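Local coordinates for protein BauA (Acinetobacter baumannii, PDB 6HCP) that probably carries ferric preacinetobactin, an iron-loaded siderophore, across the outer membrane as a TonB-dependent receptor, at residues T313-I325 with T331-V343. Numbering follows the deposited sequence.
Sequences TEYKYNGASAGTI and TLSSTLGQLAFDV. With EDO (1,2-ethanediol), chain J.
Tyr315 lays its CB over one face of the Phe341 ring, 3.6 Å from the centroid, while its own ring runs on past that of Phe341. The two planes are tilted by only 22° but slid apart, and they touch where Tyr315 CD2 meets Phe341 CE2 at 3.3 Å. With CG between backbone N and carbonyl carbon (chi1 66°), Phe341 turns its ring toward Tyr315. At the far end of Tyr315, the hydroxyl accepts a hydrogen bond from O2 of a bound ethanediol, whose C1 lies against Leu339 CD2. Tyr128 and Phe127 meet the two rings from the plug domain, placing this face inside the barrel.

On the other face, Asn318 and Gln338 lie side by side with their amides almost perpendicular. Gln338 NE2 gives OD1 of Asn318 a bent bond of 3.0 Å from above the carbonyl plane; the stronger partner of Gln338 NE2 is Glu407 O. Further along that face, water 1 bridges Lys316 NZ and Asp342 OD1, along with Tyr315 O; the NZ and OD1 atoms are 4.8 Å apart and not in direct contact.

Regular antiparallel pairing holds from Thr313 with Val343 to Gly319 with Gly337, then slips by one residue in a beta bulge at Ala320-Ala322. Here Thr335 O takes the N-H of Ser321, and Thr335 OG1 donates to Ser321 OG at 2.8 Å. Tyr317 OH ties down the same corner, bonding a lone pair of Ala320 O at 2.6 Å. Beyond it, 322-325 pairs with 332-335 in the hairpin that extends two adjacent barrel strands, an antiparallel connection characteristic of the TonB-dependent receptor beta-barrel.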
loop_
_atom_site.group_PDB
_atom_site.type_symbol
_atom_site.label_atom_id
_atom_site.label_comp_id
_atom_site.label_asym_id
_atom_site.label_seq_id
_atom_site.Cartn_x
_atom_site.Cartn_y
_atom_site.Cartn_z
ATOM N N THR A 313 22.713 29.507 -17.985
ATOM C CA THR A 313 21.430 29.072 -17.488
ATOM C C THR A 313 20.344 29.844 -18.226
ATOM O O THR A 313 20.416 31.058 -18.330
ATOM C CB THR A 313 21.305 29.335 -15.984
ATOM O OG1 THR A 313 22.307 28.563 -15.325
ATOM C CG2 THR A 313 19.913 29.045 -15.460
ATOM N N GLU A 314 19.311 29.129 -18.680
ATOM C CA GLU A 314 18.100 29.745 -19.183
ATOM C C GLU A 314 16.920 29.170 -18.407
ATOM O O GLU A 314 16.687 27.965 -18.479
ATOM C CB GLU A 314 17.938 29.466 -20.685
ATOM C CG GLU A 314 19.065 30.030 -21.540
ATOM C CD GLU A 314 18.962 29.670 -23.018
ATOM O OE1 GLU A 314 17.975 29.029 -23.398
ATOM O OE2 GLU A 314 19.812 30.125 -23.787
ATOM N N TYR A 315 16.263 30.034 -17.628
ATOM C CA TYR A 315 15.170 29.681 -16.749
ATOM C C TYR A 315 13.887 30.295 -17.280
ATOM O O TYR A 315 13.846 31.490 -17.544
ATOM C CB TYR A 315 15.424 30.181 -15.330
ATOM C CG TYR A 315 14.321 29.900 -14.344
ATOM C CD1 TYR A 315 14.249 28.693 -13.657
ATOM C CD2 TYR A 315 13.403 30.877 -14.012
ATOM C CE1 TYR A 315 13.260 28.463 -12.710
ATOM C CE2 TYR A 315 12.411 30.662 -13.065
ATOM C CZ TYR A 315 12.323 29.439 -12.428
ATOM O OH TYR A 315 11.355 29.246 -11.482
ATOM N N LYS A 316 12.807 29.509 -17.239
ATOM C CA LYS A 316 11.484 29.981 -17.601
ATOM C C LYS A 316 10.435 29.366 -16.671
ATOM O O LYS A 316 10.480 28.179 -16.384
ATOM C CB LYS A 316 11.170 29.585 -19.049
ATOM C CG LYS A 316 12.051 30.233 -20.113
ATOM C CD LYS A 316 11.704 29.711 -21.510
ATOM C CE LYS A 316 12.341 30.507 -22.626
ATOM N NZ LYS A 316 13.808 30.493 -22.488
ATOM N N TYR A 317 9.493 30.195 -16.224
ATOM C CA TYR A 317 8.450 29.783 -15.298
ATOM C C TYR A 317 7.146 30.465 -15.697
ATOM O O TYR A 317 7.073 31.679 -15.790
ATOM C CB TYR A 317 8.806 30.140 -13.849
ATOM C CG TYR A 317 7.742 29.773 -12.849
ATOM C CD1 TYR A 317 6.643 30.584 -12.648
ATOM C CD2 TYR A 317 7.897 28.681 -12.015
ATOM C CE1 TYR A 317 5.679 30.276 -11.700
ATOM C CE2 TYR A 317 6.927 28.340 -11.088
ATOM C CZ TYR A 317 5.802 29.125 -10.939
ATOM O OH TYR A 317 4.854 28.831 -9.987
ATOM N N ASN A 318 6.098 29.653 -15.843
ATOM C CA ASN A 318 4.746 30.135 -16.131
ATOM C C ASN A 318 3.786 29.409 -15.188
ATOM O O ASN A 318 3.666 28.198 -15.266
ATOM C CB ASN A 318 4.390 29.827 -17.585
ATOM C CG ASN A 318 3.068 30.396 -18.051
ATOM O OD1 ASN A 318 2.564 31.357 -17.479
ATOM N ND2 ASN A 318 2.661 29.980 -19.238
ATOM N N GLY A 319 3.151 30.134 -14.277
ATOM C CA GLY A 319 2.335 29.487 -13.269
ATOM C C GLY A 319 1.866 30.438 -12.199
ATOM O O GLY A 319 1.670 31.631 -12.450
ATOM N N ALA A 320 1.606 29.900 -11.008
ATOM C CA ALA A 320 1.203 30.726 -9.895
ATOM C C ALA A 320 2.431 31.494 -9.379
ATOM O O ALA A 320 3.513 30.911 -9.233
ATOM C CB ALA A 320 0.592 29.879 -8.820
ATOM N N SER A 321 2.221 32.732 -8.933
ATOM C CA SER A 321 3.287 33.389 -8.137
ATOM C C SER A 321 3.105 33.045 -6.657
ATOM O O SER A 321 4.061 32.676 -5.987
ATOM C CB SER A 321 3.385 34.872 -8.386
ATOM O OG SER A 321 2.139 35.484 -8.283
ATOM N N ALA A 322 1.850 32.960 -6.221
ATOM C CA ALA A 322 1.513 32.407 -4.906
ATOM C C ALA A 322 0.025 32.031 -4.841
ATOM O O ALA A 322 -0.838 32.804 -5.261
ATOM C CB ALA A 322 1.842 33.411 -3.829
ATOM N N GLY A 323 -0.246 30.936 -4.132
ATOM C CA GLY A 323 -1.548 30.638 -3.644
ATOM C C GLY A 323 -1.659 31.035 -2.187
ATOM O O GLY A 323 -0.671 31.024 -1.485
ATOM N N THR A 324 -2.811 31.589 -1.814
ATOM C CA THR A 324 -3.086 31.965 -0.450
ATOM C C THR A 324 -4.310 31.208 0.062
ATOM O O THR A 324 -5.398 31.317 -0.543
ATOM C CB THR A 324 -3.321 33.480 -0.328
ATOM O OG1 THR A 324 -2.199 34.142 -0.916
ATOM C CG2 THR A 324 -3.508 33.932 1.105
ATOM N N ILE A 325 -4.160 30.545 1.216
ATOM C CA ILE A 325 -5.297 29.886 1.852
ATOM C C ILE A 325 -6.102 30.937 2.627
ATOM O O ILE A 325 -5.614 31.525 3.607
ATOM C CB ILE A 325 -4.850 28.731 2.762
ATOM C CG1 ILE A 325 -4.110 27.650 1.975
ATOM C CG2 ILE A 325 -6.038 28.156 3.547
ATOM C CD1 ILE A 325 -3.527 26.552 2.835
ATOM N N THR A 331 -10.409 27.268 0.999
ATOM C CA THR A 331 -10.408 28.212 -0.119
ATOM C C THR A 331 -8.974 28.697 -0.403
ATOM O O THR A 331 -8.242 29.073 0.508
ATOM C CB THR A 331 -11.348 29.395 0.147
ATOM O OG1 THR A 331 -12.630 28.864 0.504
ATOM C CG2 THR A 331 -11.458 30.302 -1.065
ATOM N N LEU A 332 -8.599 28.660 -1.677
ATOM C CA LEU A 332 -7.277 29.043 -2.163
ATOM C C LEU A 332 -7.428 30.101 -3.260
ATOM O O LEU A 332 -8.200 29.942 -4.189
ATOM C CB LEU A 332 -6.542 27.813 -2.701
ATOM C CG LEU A 332 -5.072 28.023 -3.059
ATOM C CD1 LEU A 332 -4.239 28.183 -1.803
ATOM C CD2 LEU A 332 -4.534 26.881 -3.905
ATOM N N SER A 333 -6.688 31.199 -3.109
ATOM C CA SER A 333 -6.653 32.289 -4.074
ATOM C C SER A 333 -5.240 32.368 -4.653
ATOM O O SER A 333 -4.284 32.623 -3.912
ATOM C CB SER A 333 -7.055 33.596 -3.405
ATOM O OG SER A 333 -6.997 34.663 -4.333
ATOM N N SER A 334 -5.118 32.130 -5.961
ATOM C CA SER A 334 -3.831 32.063 -6.613
ATOM C C SER A 334 -3.703 33.213 -7.621
ATOM O O SER A 334 -4.414 33.288 -8.621
ATOM C CB SER A 334 -3.595 30.701 -7.253
ATOM O OG SER A 334 -3.712 29.640 -6.302
ATOM N N THR A 335 -2.644 34.001 -7.461
ATOM C CA THR A 335 -2.253 34.968 -8.475
ATOM C C THR A 335 -1.270 34.294 -9.432
ATOM O O THR A 335 -0.462 33.470 -9.023
ATOM C CB THR A 335 -1.630 36.206 -7.814
ATOM O OG1 THR A 335 -0.426 35.738 -7.214
ATOM C CG2 THR A 335 -2.502 36.828 -6.748
ATOM N N LEU A 336 -1.314 34.698 -10.702
ATOM C CA LEU A 336 -0.512 34.102 -11.732
ATOM C C LEU A 336 0.635 35.052 -12.096
ATOM O O LEU A 336 0.457 36.252 -12.077
ATOM C CB LEU A 336 -1.398 33.826 -12.947
ATOM C CG LEU A 336 -2.644 32.984 -12.669
ATOM C CD1 LEU A 336 -3.432 32.760 -13.950
ATOM C CD2 LEU A 336 -2.263 31.658 -12.033
ATOM N N GLY A 337 1.767 34.484 -12.510
ATOM C CA GLY A 337 2.961 35.253 -12.880
ATOM C C GLY A 337 3.842 34.498 -13.851
ATOM O O GLY A 337 3.682 33.290 -14.064
ATOM N N GLN A 338 4.726 35.236 -14.523
ATOM C CA GLN A 338 5.694 34.670 -15.444
ATOM C C GLN A 338 7.064 35.281 -15.139
ATOM O O GLN A 338 7.174 36.476 -14.858
ATOM C CB GLN A 338 5.290 34.941 -16.893
ATOM C CG GLN A 338 3.938 34.347 -17.262
ATOM C CD GLN A 338 3.576 34.560 -18.718
ATOM O OE1 GLN A 338 4.242 35.293 -19.452
ATOM N NE2 GLN A 338 2.632 33.762 -19.195
ATOM N N LEU A 339 8.097 34.446 -15.223
ATOM C CA LEU A 339 9.468 34.877 -15.006
ATOM C C LEU A 339 10.370 34.128 -15.972
ATOM O O LEU A 339 10.195 32.939 -16.218
ATOM C CB LEU A 339 9.862 34.591 -13.550
ATOM C CG LEU A 339 11.331 34.857 -13.194
ATOM C CD1 LEU A 339 11.690 36.322 -13.391
ATOM C CD2 LEU A 339 11.613 34.438 -11.759
ATOM N N ALA A 340 11.342 34.839 -16.539
ATOM C CA ALA A 340 12.414 34.192 -17.264
ATOM C C ALA A 340 13.691 34.959 -16.970
ATOM O O ALA A 340 13.636 36.175 -16.719
ATOM C CB ALA A 340 12.150 34.122 -18.755
ATOM N N PHE A 341 14.800 34.226 -16.895
ATOM C CA PHE A 341 16.092 34.894 -16.840
ATOM C C PHE A 341 17.127 34.036 -17.561
ATOM O O PHE A 341 17.016 32.807 -17.676
ATOM C CB PHE A 341 16.456 35.267 -15.397
ATOM C CG PHE A 341 16.690 34.105 -14.460
ATOM C CD1 PHE A 341 17.895 33.424 -14.445
ATOM C CD2 PHE A 341 15.690 33.706 -13.591
ATOM C CE1 PHE A 341 18.097 32.345 -13.588
ATOM C CE2 PHE A 341 15.895 32.650 -12.717
ATOM C CZ PHE A 341 17.091 31.971 -12.719
ATOM N N ASP A 342 18.105 34.734 -18.140
ATOM C CA ASP A 342 19.245 34.134 -18.798
ATOM C C ASP A 342 20.497 34.654 -18.098
ATOM O O ASP A 342 20.603 35.869 -17.883
ATOM C CB ASP A 342 19.322 34.522 -20.282
ATOM C CG ASP A 342 18.107 34.109 -21.108
ATOM O OD1 ASP A 342 17.514 33.065 -20.792
ATOM O OD2 ASP A 342 17.664 34.927 -21.941
ATOM N N VAL A 343 21.419 33.763 -17.758
ATOM C CA VAL A 343 22.639 34.195 -17.073
ATOM C C VAL A 343 23.851 33.482 -17.682
ATOM O O VAL A 343 23.829 32.267 -17.982
ATOM C CB VAL A 343 22.515 34.058 -15.546
ATOM C CG1 VAL A 343 21.829 32.791 -15.120
ATOM C CG2 VAL A 343 23.829 34.240 -14.798
HETATM C C1 EDO J . 12.826 32.375 -8.938
HETATM O O1 EDO J . 12.892 33.599 -8.203
HETATM C C2 EDO J . 11.530 31.680 -8.559
HETATM O O2 EDO J . 10.700 31.446 -9.705
HETATM O O HOH W 1 15.035 32.095 -20.168
HETATM O O HOH W 2 -2.201 34.610 -3.467
#